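Local coordinates for ATP-dependent Clp endopeptidase (Clostridium difficile, PDB 3FES), which probably serves, as the N-terminal domain of a ClpC-type ATP-dependent chaperone, to receive substrates or adaptor proteins for the Clp protease, at residues 113-118 against 134-139; 32-37 against 68-73; 91-96 against 103-108; 20-25 against 40-45; 46-51 against 109-114. One frame throughout, in Å; residues are numbered along the deposited sequence.

Contact 1: residues 113-118 against 134-139; sequences AIIQEG and RTLAQL
I115 of helix 107-117 packs its side chain against T135, L136 and L139, and so shows how a single branched side chain can join two helices. Its two arms divide the work. The longer arm ends in CD1, 3.9 Å from the methyl CG2 of T135 and 4.3 Å from CD2 of L139, and also comes within 4.0 Å of the backbone N of L136. The shorter arm, CG2, meets CD1 of L136 at 4.1 Å. This division follows from the first torsion of I115 (chi1 -67°), which sets CG1 beside the backbone N and CG2 anti to it. The short helical segments run roughly antiparallel, at 142° with axes 10.8 Å apart, a helix pair within the mainly helical Clp N-terminal domain. No hydrogen bond crosses between them. T135 turns its methyl to I115, while its hydroxyl OG1 is bonded to the carbonyl of V131, just before helix 132-142 begins. Further out, V51 and V55 of helix 47-55 and L126 of helix 120-129 pack on T135. L139 lies on L111 and L112 of the helix that carries I115, and also touches I47.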
# COMPACT_ATOMS: atom_id res chain seq x y z
N ALA A 113 1.15 5.09 6.64
CA ALA A 113 0.79 6.30 5.89
C ALA A 113 -0.53 6.16 5.15
O ALA A 113 -1.32 7.12 5.13
CB ALA A 113 1.95 6.58 4.87
N ILE A 114 -0.78 4.98 4.57
CA ILE A 114 -2.08 4.71 3.92
C ILE A 114 -3.18 4.94 4.95
O ILE A 114 -4.13 5.69 4.71
CB ILE A 114 -2.17 3.27 3.36
CG1 ILE A 114 -1.31 3.15 2.08
CG2 ILE A 114 -3.62 2.92 2.95
CD1 ILE A 114 -1.20 1.70 1.55
N ILE A 115 -3.03 4.31 6.10
CA ILE A 115 -4.05 4.43 7.18
C ILE A 115 -4.24 5.86 7.69
O ILE A 115 -5.39 6.36 7.82
CB ILE A 115 -3.73 3.46 8.32
CG1 ILE A 115 -3.89 2.03 7.81
CG2 ILE A 115 -4.66 3.70 9.59
CD1 ILE A 115 -3.30 0.95 8.75
N GLN A 116 -3.13 6.53 7.95
CA GLN A 116 -3.15 7.93 8.36
C GLN A 116 -3.80 8.87 7.37
O GLN A 116 -4.52 9.80 7.79
CB GLN A 116 -1.74 8.43 8.59
CG GLN A 116 -1.34 8.29 9.99
CD GLN A 116 -2.14 9.20 10.85
OE1 GLN A 116 -2.22 10.41 10.60
NE2 GLN A 116 -2.79 8.63 11.85
N GLU A 117 -3.57 8.63 6.08
CA GLU A 117 -4.13 9.48 5.02
C GLU A 117 -5.67 9.44 5.07
O GLU A 117 -6.35 10.46 4.86
CB GLU A 117 -3.56 9.11 3.64
CG GLU A 117 -3.80 10.19 2.58
CD GLU A 117 -5.22 10.13 2.02
OE1 GLU A 117 -5.86 9.05 2.15
OE2 GLU A 117 -5.71 11.15 1.45
N GLY A 118 -6.21 8.26 5.37
CA GLY A 118 -7.61 8.15 5.79
C GLY A 118 -8.66 8.11 4.69
O GLY A 118 -9.78 7.72 4.94
N ARG A 134 -8.44 -2.65 13.06
CA ARG A 134 -7.75 -3.91 13.36
C ARG A 134 -6.39 -3.96 12.64
O ARG A 134 -5.39 -4.42 13.20
CB ARG A 134 -8.61 -5.09 12.96
CG ARG A 134 -9.90 -5.13 13.77
CD ARG A 134 -10.38 -6.53 13.98
NE ARG A 134 -9.49 -7.20 14.91
CZ ARG A 134 -9.69 -7.26 16.22
NH1 ARG A 134 -10.77 -6.71 16.76
NH2 ARG A 134 -8.80 -7.87 16.99
N THR A 135 -6.37 -3.45 11.42
CA THR A 135 -5.13 -3.36 10.62
C THR A 135 -4.15 -2.45 11.33
O THR A 135 -2.98 -2.80 11.48
CB THR A 135 -5.42 -2.89 9.17
OG1 THR A 135 -6.32 -3.82 8.56
CG2 THR A 135 -4.17 -2.81 8.34
N LEU A 136 -4.61 -1.28 11.77
CA LEU A 136 -3.79 -0.38 12.55
C LEU A 136 -3.21 -1.02 13.83
O LEU A 136 -2.04 -0.85 14.12
CB LEU A 136 -4.56 0.88 12.90
CG LEU A 136 -3.74 1.92 13.66
CD1 LEU A 136 -2.53 2.36 12.88
CD2 LEU A 136 -4.68 3.09 13.98
N ALA A 137 -4.05 -1.72 14.58
CA ALA A 137 -3.60 -2.39 15.80
C ALA A 137 -2.51 -3.41 15.49
O ALA A 137 -1.49 -3.44 16.15
CB ALA A 137 -4.79 -3.06 16.50
N GLN A 138 -2.74 -4.24 14.48
CA GLN A 138 -1.81 -5.33 14.12
C GLN A 138 -0.49 -4.74 13.63
O GLN A 138 0.60 -5.26 13.93
CB GLN A 138 -2.40 -6.19 13.00
CG GLN A 138 -1.53 -7.41 12.66
CD GLN A 138 -1.59 -8.44 13.75
OE1 GLN A 138 -2.67 -8.94 14.05
NE2 GLN A 138 -0.43 -8.77 14.36
N LEU A 139 -0.59 -3.65 12.89
CA LEU A 139 0.60 -2.96 12.37
C LEU A 139 1.37 -2.36 13.54
O LEU A 139 2.58 -2.44 13.59
CB LEU A 139 0.22 -1.86 11.38
CG LEU A 139 1.37 -0.98 10.81
CD1 LEU A 139 2.48 -1.79 10.13
CD2 LEU A 139 0.79 0.13 9.87

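Contact 2: residues 32-37 against 68-73; sequences GSEHIL and DMEGKG
The backbones of E34 and E70 stay well apart, with CA atoms 10.2 Å from each other, where the first turn of helix 33-43 faces the last turn of helix 59-70; the side chains bridge the gap. The two glutamates approach from opposite directions, and their carboxylate planes are turned 70° apart. E70 extends beyond CG, whereas E34 is bent at chi2 (-81°), which brings its carboxylate round to meet the incoming acid. The modelled separation of 2.3 Å between E34 OE2 and E70 OE2 is implausibly short, and that detail is doubtful. Two acids evidently approach each other at a largely buried place, though their exact geometry is uncertain. The start of a helix beside E34 might favour its negative charge, and the end of a helix beside E70 might disfavour one there. H35 lies beside the pair, and CG of E34 rests over the centre of one face of its imidazole, 4.1 Å above the plane. G71, with positive phi, takes the chain out of helix 59-70, and its carbonyl accepts a hydrogen bond from H28 NE2; the H28 ring also meets that of H35. I121 of helix 120-129 packs against both glutamates, and G32, the N-cap of helix 33-43, follows directly on strand 30-31, which pairs in parallel with strand 81-82.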
# COMPACT_ATOMS: atom_id res chain seq x y z
N GLY A 32 -3.01 4.43 -7.60
CA GLY A 32 -3.68 5.00 -6.43
C GLY A 32 -3.33 4.25 -5.16
O GLY A 32 -2.56 3.30 -5.19
N SER A 33 -3.92 4.66 -4.03
CA SER A 33 -3.59 4.03 -2.75
C SER A 33 -3.94 2.56 -2.78
O SER A 33 -3.28 1.75 -2.11
CB SER A 33 -4.36 4.71 -1.58
OG SER A 33 -5.75 4.67 -1.80
N GLU A 34 -4.99 2.22 -3.54
CA GLU A 34 -5.45 0.81 -3.60
C GLU A 34 -4.38 -0.08 -4.24
O GLU A 34 -4.22 -1.24 -3.86
CB GLU A 34 -6.82 0.68 -4.29
CG GLU A 34 -6.85 0.97 -5.79
CD GLU A 34 -6.90 2.47 -6.19
OE1 GLU A 34 -6.55 3.41 -5.44
OE2 GLU A 34 -7.30 2.71 -7.31
N HIS A 35 -3.68 0.45 -5.23
CA HIS A 35 -2.63 -0.32 -5.87
C HIS A 35 -1.42 -0.47 -4.97
O HIS A 35 -0.79 -1.52 -4.98
CB HIS A 35 -2.19 0.33 -7.16
CG HIS A 35 -3.30 0.61 -8.11
ND1 HIS A 35 -3.97 -0.37 -8.80
CD2 HIS A 35 -3.85 1.78 -8.49
CE1 HIS A 35 -4.88 0.18 -9.58
NE2 HIS A 35 -4.81 1.49 -9.43
N ILE A 36 -1.08 0.58 -4.23
CA ILE A 36 0.01 0.49 -3.25
C ILE A 36 -0.36 -0.58 -2.20
O ILE A 36 0.47 -1.40 -1.81
CB ILE A 36 0.24 1.86 -2.55
CG1 ILE A 36 0.66 2.94 -3.56
CG2 ILE A 36 1.31 1.72 -1.43
CD1 ILE A 36 0.75 4.32 -2.96
N LEU A 37 -1.62 -0.56 -1.72
CA LEU A 37 -2.04 -1.60 -0.77
C LEU A 37 -1.88 -3.03 -1.34
O LEU A 37 -1.38 -3.95 -0.64
CB LEU A 37 -3.50 -1.34 -0.35
CG LEU A 37 -4.01 -2.21 0.80
CD1 LEU A 37 -3.41 -1.77 2.13
CD2 LEU A 37 -5.51 -2.07 0.89
N ASP A 68 -14.26 -4.36 -8.76
CA ASP A 68 -15.66 -4.00 -8.45
C ASP A 68 -15.85 -2.49 -8.46
O ASP A 68 -16.89 -2.00 -8.87
CB ASP A 68 -16.08 -4.48 -7.05
CG ASP A 68 -16.21 -5.99 -6.94
OD1 ASP A 68 -16.33 -6.69 -7.99
OD2 ASP A 68 -16.19 -6.47 -5.77
N MSE A 69 -14.84 -1.77 -7.99
CA MSE A 69 -14.97 -0.35 -7.71
C MSE A 69 -14.52 0.54 -8.86
O MSE A 69 -15.05 1.62 -9.04
CB MSE A 69 -14.17 -0.01 -6.46
CG MSE A 69 -14.71 -0.71 -5.20
SE MSE A 69 -13.59 -0.30 -3.66
CE MSE A 69 -14.40 1.36 -3.32
N GLU A 70 -13.56 0.05 -9.64
CA GLU A 70 -12.88 0.86 -10.64
C GLU A 70 -13.01 0.33 -12.04
O GLU A 70 -12.70 1.04 -13.00
CB GLU A 70 -11.38 0.86 -10.36
CG GLU A 70 -10.96 1.69 -9.25
CD GLU A 70 -9.48 1.94 -9.34
OE1 GLU A 70 -9.04 2.69 -10.25
OE2 GLU A 70 -8.76 1.38 -8.53
N GLY A 71 -13.40 -0.95 -12.14
CA GLY A 71 -13.45 -1.66 -13.41
C GLY A 71 -12.05 -2.08 -13.83
O GLY A 71 -11.08 -1.80 -13.13
N LYS A 72 -11.95 -2.77 -14.96
CA LYS A 72 -10.65 -3.10 -15.53
C LYS A 72 -10.65 -2.98 -17.04
O LYS A 72 -11.68 -3.16 -17.69
CB LYS A 72 -10.12 -4.46 -15.04
CG LYS A 72 -10.88 -5.68 -15.45
CD LYS A 72 -10.17 -6.94 -14.92
CE LYS A 72 -10.53 -8.19 -15.71
NZ LYS A 72 -9.66 -9.35 -15.28
N GLY A 73 -9.50 -2.62 -17.59
CA GLY A 73 -9.36 -2.43 -19.03
C GLY A 73 -8.22 -3.29 -19.52
O GLY A 73 -7.70 -4.08 -18.76

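Contact 3: residues 91-96 against 103-108; sequences ELSGMF and NYIGTE
I105 fits against S93 and G94 of helix 84-99, and the whole contact between the two segments is made by these three buried residues. The first kind of interaction is van der Waals packing. The CD1 methyl of I105 sits 3.5 Å from CA of G94, and CG1 lies 4.0 Å from the same atom; the bare glycine backbone lets the isoleucine come in so near that the CA atoms of G94 and I105 are 6.1 Å apart. The other branch, CG2, turns to S93, 3.7 Å from its CB and 3.3 Å from its OG. With CG2 anti to the backbone N and CG1 beside it (chi1 -50°), the two arms of I105 each meet one of two successive residues.

Polar bonds form a second group, and none of them crosses between the segments. S93 OG, held between its own backbone N and carbonyl carbon (chi1 76°), is hydrogen-bonded to the carbonyl of L90 within its helix. The backbone of I105 is bonded instead to R7 and T9 near the N-terminus, while F8 between them packs on both S93 and I105. Just beyond, G106 is the N-cap of helix 107-117, so the contact closes the helix-loop-helix connection from helix 84-99 to helix 107-117, with I105 in the loop packed back on the first helix. That the serine oxygen borders a methyl group is consistent with its bond to L90, and what holds the two segments together directly is van der Waals packing of buried atoms.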
# COMPACT_ATOMS: atom_id res chain seq x y z
N GLU A 91 5.34 10.41 0.70
CA GLU A 91 5.91 11.48 1.52
C GLU A 91 5.63 11.26 3.00
O GLU A 91 6.54 11.37 3.83
CB GLU A 91 5.37 12.82 1.02
CG GLU A 91 5.83 14.03 1.74
CD GLU A 91 5.18 15.28 1.11
OE1 GLU A 91 3.94 15.42 1.18
OE2 GLU A 91 5.91 16.10 0.55
N LEU A 92 4.40 10.91 3.34
CA LEU A 92 4.07 10.59 4.73
C LEU A 92 4.84 9.39 5.32
O LEU A 92 5.22 9.39 6.50
CB LEU A 92 2.58 10.33 4.82
CG LEU A 92 1.86 10.36 6.18
CD1 LEU A 92 2.13 11.65 6.96
CD2 LEU A 92 0.37 10.20 5.91
N SER A 93 5.06 8.36 4.51
CA SER A 93 5.87 7.23 4.98
C SER A 93 7.28 7.72 5.39
O SER A 93 7.82 7.22 6.38
CB SER A 93 5.88 6.12 3.94
OG SER A 93 6.73 6.44 2.85
N GLY A 94 7.87 8.67 4.65
CA GLY A 94 9.15 9.28 5.07
C GLY A 94 9.03 10.07 6.37
O GLY A 94 9.91 10.02 7.26
N MSE A 95 7.96 10.85 6.49
CA MSE A 95 7.69 11.56 7.72
C MSE A 95 7.58 10.64 8.93
O MSE A 95 8.11 10.97 9.99
CB MSE A 95 6.42 12.42 7.56
CG MSE A 95 6.67 13.38 6.43
SE MSE A 95 5.08 14.49 5.98
CE MSE A 95 6.09 15.85 4.99
N PHE A 96 6.92 9.50 8.77
CA PHE A 96 6.79 8.54 9.89
C PHE A 96 8.16 7.95 10.27
O PHE A 96 8.54 7.87 11.47
CB PHE A 96 5.84 7.41 9.51
CG PHE A 96 4.41 7.69 9.80
CD1 PHE A 96 3.98 7.88 11.13
CD2 PHE A 96 3.47 7.71 8.78
CE1 PHE A 96 2.63 8.13 11.42
CE2 PHE A 96 2.12 7.98 9.03
CZ PHE A 96 1.69 8.18 10.34
N ASN A 103 16.36 4.87 9.79
CA ASN A 103 17.05 5.24 8.56
C ASN A 103 16.36 4.85 7.26
O ASN A 103 16.61 5.43 6.20
CB ASN A 103 18.49 4.67 8.59
CG ASN A 103 19.47 5.63 9.21
OD1 ASN A 103 19.40 6.84 8.98
ND2 ASN A 103 20.45 5.09 9.94
N TYR A 104 15.49 3.86 7.33
CA TYR A 104 15.03 3.21 6.11
C TYR A 104 13.52 3.14 6.17
O TYR A 104 12.97 2.67 7.16
CB TYR A 104 15.64 1.79 6.03
CG TYR A 104 17.13 1.78 6.38
CD1 TYR A 104 18.08 2.22 5.46
CD2 TYR A 104 17.58 1.31 7.63
CE1 TYR A 104 19.41 2.23 5.77
CE2 TYR A 104 18.93 1.29 7.95
CZ TYR A 104 19.84 1.77 7.02
OH TYR A 104 21.18 1.80 7.33
N ILE A 105 12.86 3.62 5.12
CA ILE A 105 11.39 3.59 5.05
C ILE A 105 10.96 2.21 4.56
O ILE A 105 11.25 1.81 3.40
CB ILE A 105 10.82 4.68 4.10
CG1 ILE A 105 11.42 6.06 4.45
CG2 ILE A 105 9.26 4.65 4.10
CD1 ILE A 105 11.27 7.11 3.26
N GLY A 106 10.33 1.45 5.45
CA GLY A 106 9.89 0.09 5.17
C GLY A 106 8.43 -0.05 4.76
O GLY A 106 7.66 0.94 4.77
N THR A 107 8.04 -1.27 4.44
CA THR A 107 6.63 -1.54 4.11
C THR A 107 5.68 -1.09 5.22
O THR A 107 4.60 -0.57 4.93
CB THR A 107 6.35 -3.01 3.73
OG1 THR A 107 6.54 -3.87 4.86
CG2 THR A 107 7.27 -3.45 2.59
N GLU A 108 6.14 -1.18 6.46
CA GLU A 108 5.31 -0.80 7.63
C GLU A 108 5.00 0.71 7.62
O GLU A 108 3.88 1.15 7.99
CB GLU A 108 5.98 -1.26 8.96
CG GLU A 108 7.34 -0.62 9.29
CD GLU A 108 8.51 -1.36 8.68
OE1 GLU A 108 9.63 -1.21 9.23
OE2 GLU A 108 8.32 -2.12 7.70

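Contact 4: residues 20-25 against 40-45; sequences FESAKS and LLREEE
R42 leans from helix 33-43 toward E21 and S22 of helix 10-25; it was refined in two conformers, and the bonds described here belong to one of them. CB heads for the other helix, and CG continues beside the backbone N. The first atom to come near the partner segment is CD, 3.5 Å from S22 OG. A bend at chi3 (68°) then swings the guanidinium across the glutamate side chain, the two crossing at about a right angle. NE passes S22 OG without bonding to it. At the tip, NH1 donates to S22 OG at 2.9 Å in a bent bond (N-H...O 137°), the serine oxygen being tilted from the guanidinium plane, and makes a weak second bond to E21 OE1 at 3.1 Å. NH2 completes a salt bridge to that same oxygen, although its modelled length of 2.4 Å is too short to trust. E21 thus presents one oxygen to the guanidinium edge, with its carboxylate plane turned 53° from that of the arginine. S22 OG has a further partner in the carbonyl of L18, which ties the serine to its own helix. L18 and, from helix 59-70, E59 also touch R42. This is an interhelical salt bridge supplemented by a serine, at the partly exposed margin of a helical bundle in which L40, further in, packs on A15.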
# COMPACT_ATOMS: atom_id res chain seq x y z
N PHE A 20 2.73 -0.62 -9.28
CA PHE A 20 2.72 -0.23 -10.68
C PHE A 20 2.35 -1.40 -11.60
O PHE A 20 1.61 -1.22 -12.60
CB PHE A 20 4.10 0.31 -11.07
CG PHE A 20 4.30 1.79 -10.74
CD1 PHE A 20 4.65 2.20 -9.46
CD2 PHE A 20 4.17 2.76 -11.73
CE1 PHE A 20 4.88 3.54 -9.16
CE2 PHE A 20 4.38 4.11 -11.44
CZ PHE A 20 4.71 4.50 -10.14
N GLU A 21 2.91 -2.59 -11.31
CA GLU A 21 2.64 -3.78 -12.12
C GLU A 21 1.17 -4.17 -12.02
O GLU A 21 0.57 -4.54 -13.04
CB GLU A 21 3.52 -4.94 -11.67
CG GLU A 21 3.36 -6.24 -12.46
CD GLU A 21 4.03 -7.42 -11.73
OE1 GLU A 21 3.32 -8.26 -11.14
OE2 GLU A 21 5.27 -7.48 -11.70
N SER A 22 0.60 -4.06 -10.83
CA SER A 22 -0.82 -4.31 -10.66
C SER A 22 -1.72 -3.36 -11.44
O SER A 22 -2.65 -3.81 -12.09
CB SER A 22 -1.22 -4.27 -9.21
OG SER A 22 -0.72 -5.46 -8.59
N ALA A 23 -1.44 -2.06 -11.35
CA ALA A 23 -2.22 -1.06 -12.10
C ALA A 23 -2.18 -1.39 -13.60
O ALA A 23 -3.21 -1.44 -14.29
CB ALA A 23 -1.65 0.34 -11.83
N LYS A 24 -0.98 -1.64 -14.11
CA LYS A 24 -0.85 -1.95 -15.52
C LYS A 24 -1.71 -3.15 -15.93
O LYS A 24 -2.41 -3.11 -16.96
CB LYS A 24 0.61 -2.24 -15.87
CG LYS A 24 1.50 -1.01 -15.96
CD LYS A 24 2.89 -1.47 -16.44
CE LYS A 24 3.94 -0.41 -16.21
NZ LYS A 24 4.40 0.13 -17.52
N SER A 25 -1.61 -4.21 -15.12
CA SER A 25 -2.36 -5.45 -15.31
C SER A 25 -3.84 -5.20 -15.45
O SER A 25 -4.50 -5.85 -16.26
CB SER A 25 -2.14 -6.39 -14.13
OG SER A 25 -0.90 -7.04 -14.24
N LEU A 40 1.82 -3.88 -1.51
CA LEU A 40 2.30 -4.27 -0.18
C LEU A 40 1.96 -5.73 0.13
O LEU A 40 2.80 -6.45 0.67
CB LEU A 40 1.76 -3.35 0.94
CG LEU A 40 2.23 -1.86 0.89
CD1 LEU A 40 1.30 -1.01 1.79
CD2 LEU A 40 3.73 -1.79 1.32
N LEU A 41 0.73 -6.14 -0.21
CA LEU A 41 0.33 -7.54 0.01
C LEU A 41 1.14 -8.49 -0.86
O LEU A 41 1.68 -9.50 -0.38
CB LEU A 41 -1.18 -7.72 -0.22
CG LEU A 41 -1.70 -9.12 0.21
CD1 LEU A 41 -1.15 -9.61 1.56
CD2 LEU A 41 -3.18 -9.10 0.28
N ARG A 42 1.22 -8.16 -2.14
CA ARG A 42 1.93 -9.01 -3.10
C ARG A 42 3.41 -9.15 -2.76
O ARG A 42 4.04 -10.16 -3.11
CB ARG A 42 1.75 -8.45 -4.51
CG ARG A 42 0.36 -8.69 -5.08
CD ARG A 42 0.25 -8.15 -6.51
NE ARG A 42 1.08 -8.95 -7.40
CZ ARG A 42 1.68 -8.50 -8.50
NH1 ARG A 42 1.54 -7.21 -8.88
NH2 ARG A 42 2.42 -9.35 -9.21
N GLU A 43 3.98 -8.15 -2.07
CA GLU A 43 5.40 -8.18 -1.73
C GLU A 43 5.73 -9.35 -0.78
O GLU A 43 6.85 -9.86 -0.79
CB GLU A 43 5.92 -6.82 -1.25
CG GLU A 43 7.43 -6.78 -0.94
CD GLU A 43 7.78 -7.32 0.45
OE1 GLU A 43 6.96 -7.17 1.39
OE2 GLU A 43 8.90 -7.87 0.62
N GLU A 44 4.73 -9.79 -0.01
CA GLU A 44 4.75 -11.05 0.76
C GLU A 44 5.60 -11.07 2.04
O GLU A 44 5.13 -11.53 3.08
CB GLU A 44 5.10 -12.27 -0.11
CG GLU A 44 3.97 -12.75 -1.00
CD GLU A 44 4.27 -14.07 -1.71
OE1 GLU A 44 3.79 -14.25 -2.85
OE2 GLU A 44 4.98 -14.93 -1.15
N GLU A 45 6.84 -10.60 1.96
CA GLU A 45 7.82 -10.75 3.05
C GLU A 45 7.77 -9.69 4.16
O GLU A 45 8.12 -9.96 5.31
CB GLU A 45 9.22 -10.74 2.46
CG GLU A 45 9.47 -11.86 1.48
CD GLU A 45 10.91 -11.93 1.05
OE1 GLU A 45 11.62 -10.88 1.05
OE2 GLU A 45 11.37 -13.03 0.71

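Contact 5: residues 46-51 against 109-114; sequences GIAAKV and HILLAI
L111 meets A48 and V51 at the point where helix 107-117 passes helix 47-55, and the residues on either side of it face other neighbours. In sequence order, H109 opens the segment without touching helix 47-55. I110 turns to I36 of helix 33-43, S93 of helix 84-99 and F8. L111 then points toward helix 47-55. Its CB lies 3.9 Å from CB of A48, so near that the CA atoms of the two residues stand 6.1 Å apart; the small alanine permits this approach. Beyond CB, the leucine chain runs anti to the backbone N (chi1 -176°) and brings its CD2 methyl 3.9 Å from V51 CG1, and equally 3.9 Å from A48 CB. CD2 is therefore lodged between residues one turn apart on the facing helix, and the side chains of L111 and V51 cross at a slant. L112 packs on F96, A113 on I89 and L92 of helix 84-99, and I114 reaches L40 of helix 33-43. The helix thus packs against several neighbours, helices 33-43 and 84-99 among them. This buried apolar helix-helix crossing lies in the core of the domain, where it joins a helix from the first of the chain's two Clp N-terminal motifs (roughly residues 19-71) to a helix from the second (roughly 94-145).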
# COMPACT_ATOMS: atom_id res chain seq x y z
N GLY A 46 7.35 -8.46 3.82
CA GLY A 46 7.47 -7.36 4.76
C GLY A 46 6.36 -7.34 5.80
O GLY A 46 5.36 -8.07 5.70
N ILE A 47 6.56 -6.49 6.80
CA ILE A 47 5.59 -6.32 7.87
C ILE A 47 4.18 -6.04 7.30
O ILE A 47 3.18 -6.59 7.78
CB ILE A 47 6.06 -5.19 8.84
CG1 ILE A 47 7.25 -5.69 9.68
CG2 ILE A 47 4.90 -4.73 9.77
CD1 ILE A 47 7.99 -4.58 10.36
N ALA A 48 4.10 -5.16 6.29
CA ALA A 48 2.78 -4.77 5.77
C ALA A 48 2.04 -6.00 5.19
O ALA A 48 0.86 -6.17 5.45
CB ALA A 48 2.89 -3.63 4.71
N ALA A 49 2.76 -6.84 4.44
CA ALA A 49 2.14 -8.05 3.90
C ALA A 49 1.68 -8.96 5.05
O ALA A 49 0.60 -9.57 4.96
CB ALA A 49 3.13 -8.81 3.01
N LYS A 50 2.51 -9.07 6.09
CA LYS A 50 2.21 -9.99 7.21
C LYS A 50 0.99 -9.46 8.00
O LYS A 50 0.13 -10.22 8.39
CB LYS A 50 3.44 -10.21 8.11
CG LYS A 50 4.66 -10.86 7.41
CD LYS A 50 4.31 -12.20 6.79
CE LYS A 50 5.47 -12.84 5.97
NZ LYS A 50 6.82 -12.83 6.61
N VAL A 51 0.91 -8.13 8.16
CA VAL A 51 -0.26 -7.49 8.80
C VAL A 51 -1.54 -7.77 7.97
O VAL A 51 -2.55 -8.23 8.51
CB VAL A 51 -0.07 -5.95 8.92
CG1 VAL A 51 -1.40 -5.24 9.29
CG2 VAL A 51 1.03 -5.61 9.92
N HIS A 109 5.98 1.50 7.21
CA HIS A 109 5.80 2.96 7.12
C HIS A 109 4.82 3.36 6.03
O HIS A 109 4.02 4.27 6.24
CB HIS A 109 7.12 3.72 7.01
CG HIS A 109 8.13 3.33 8.05
ND1 HIS A 109 8.04 3.74 9.38
CD2 HIS A 109 9.20 2.51 7.98
CE1 HIS A 109 9.05 3.21 10.06
NE2 HIS A 109 9.77 2.48 9.23
N ILE A 110 4.85 2.66 4.90
CA ILE A 110 3.91 2.91 3.81
C ILE A 110 2.50 2.54 4.26
O ILE A 110 1.58 3.30 4.06
CB ILE A 110 4.31 2.19 2.53
CG1 ILE A 110 5.73 2.66 2.14
CG2 ILE A 110 3.26 2.47 1.38
CD1 ILE A 110 6.30 1.94 0.86
N LEU A 111 2.34 1.40 4.92
CA LEU A 111 0.99 1.03 5.38
C LEU A 111 0.49 2.00 6.48
O LEU A 111 -0.68 2.39 6.50
CB LEU A 111 0.97 -0.46 5.85
CG LEU A 111 -0.43 -0.98 6.27
CD1 LEU A 111 -1.47 -0.81 5.16
CD2 LEU A 111 -0.31 -2.49 6.72
N LEU A 112 1.38 2.41 7.38
CA LEU A 112 1.03 3.44 8.39
C LEU A 112 0.46 4.71 7.71
O LEU A 112 -0.51 5.34 8.16
CB LEU A 112 2.29 3.85 9.13
CG LEU A 112 2.30 4.29 10.58
CD1 LEU A 112 1.27 3.55 11.43
CD2 LEU A 112 3.72 3.95 11.05
N ALA A 113 1.15 5.09 6.64
CA ALA A 113 0.79 6.30 5.89
C ALA A 113 -0.53 6.16 5.15
O ALA A 113 -1.32 7.12 5.13
CB ALA A 113 1.95 6.58 4.87
N ILE A 114 -0.78 4.98 4.57
CA ILE A 114 -2.08 4.71 3.92
C ILE A 114 -3.18 4.94 4.95
O ILE A 114 -4.13 5.69 4.71
CB ILE A 114 -2.17 3.27 3.36
CG1 ILE A 114 -1.31 3.15 2.08
CG2 ILE A 114 -3.62 2.92 2.95
CD1 ILE A 114 -1.20 1.70 1.55

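How the contacts relate
Helix 107-117 is the common thread: contacts 1, 3 and 5 all use it, and contacts 1 and 5, with centres about 8 Å apart, share A113 and I114. L139 CA of contact 1 packs on V51 CG2 of contact 5 at 3.6 Å. Between contacts 3 and 5, T107 OG1 and A48 N lie 3.1 Å apart, probably hydrogen-bonded. Contacts 2 and 4 both involve helix 33-43, their centres about 11 Å apart, and I36 and L40 carry them to I114. Contacts 2 and 3 do not touch, nearest atoms being about 8 Å apart. A bound magnesium ion lies about 8 Å from the side chains of both I105 and A48.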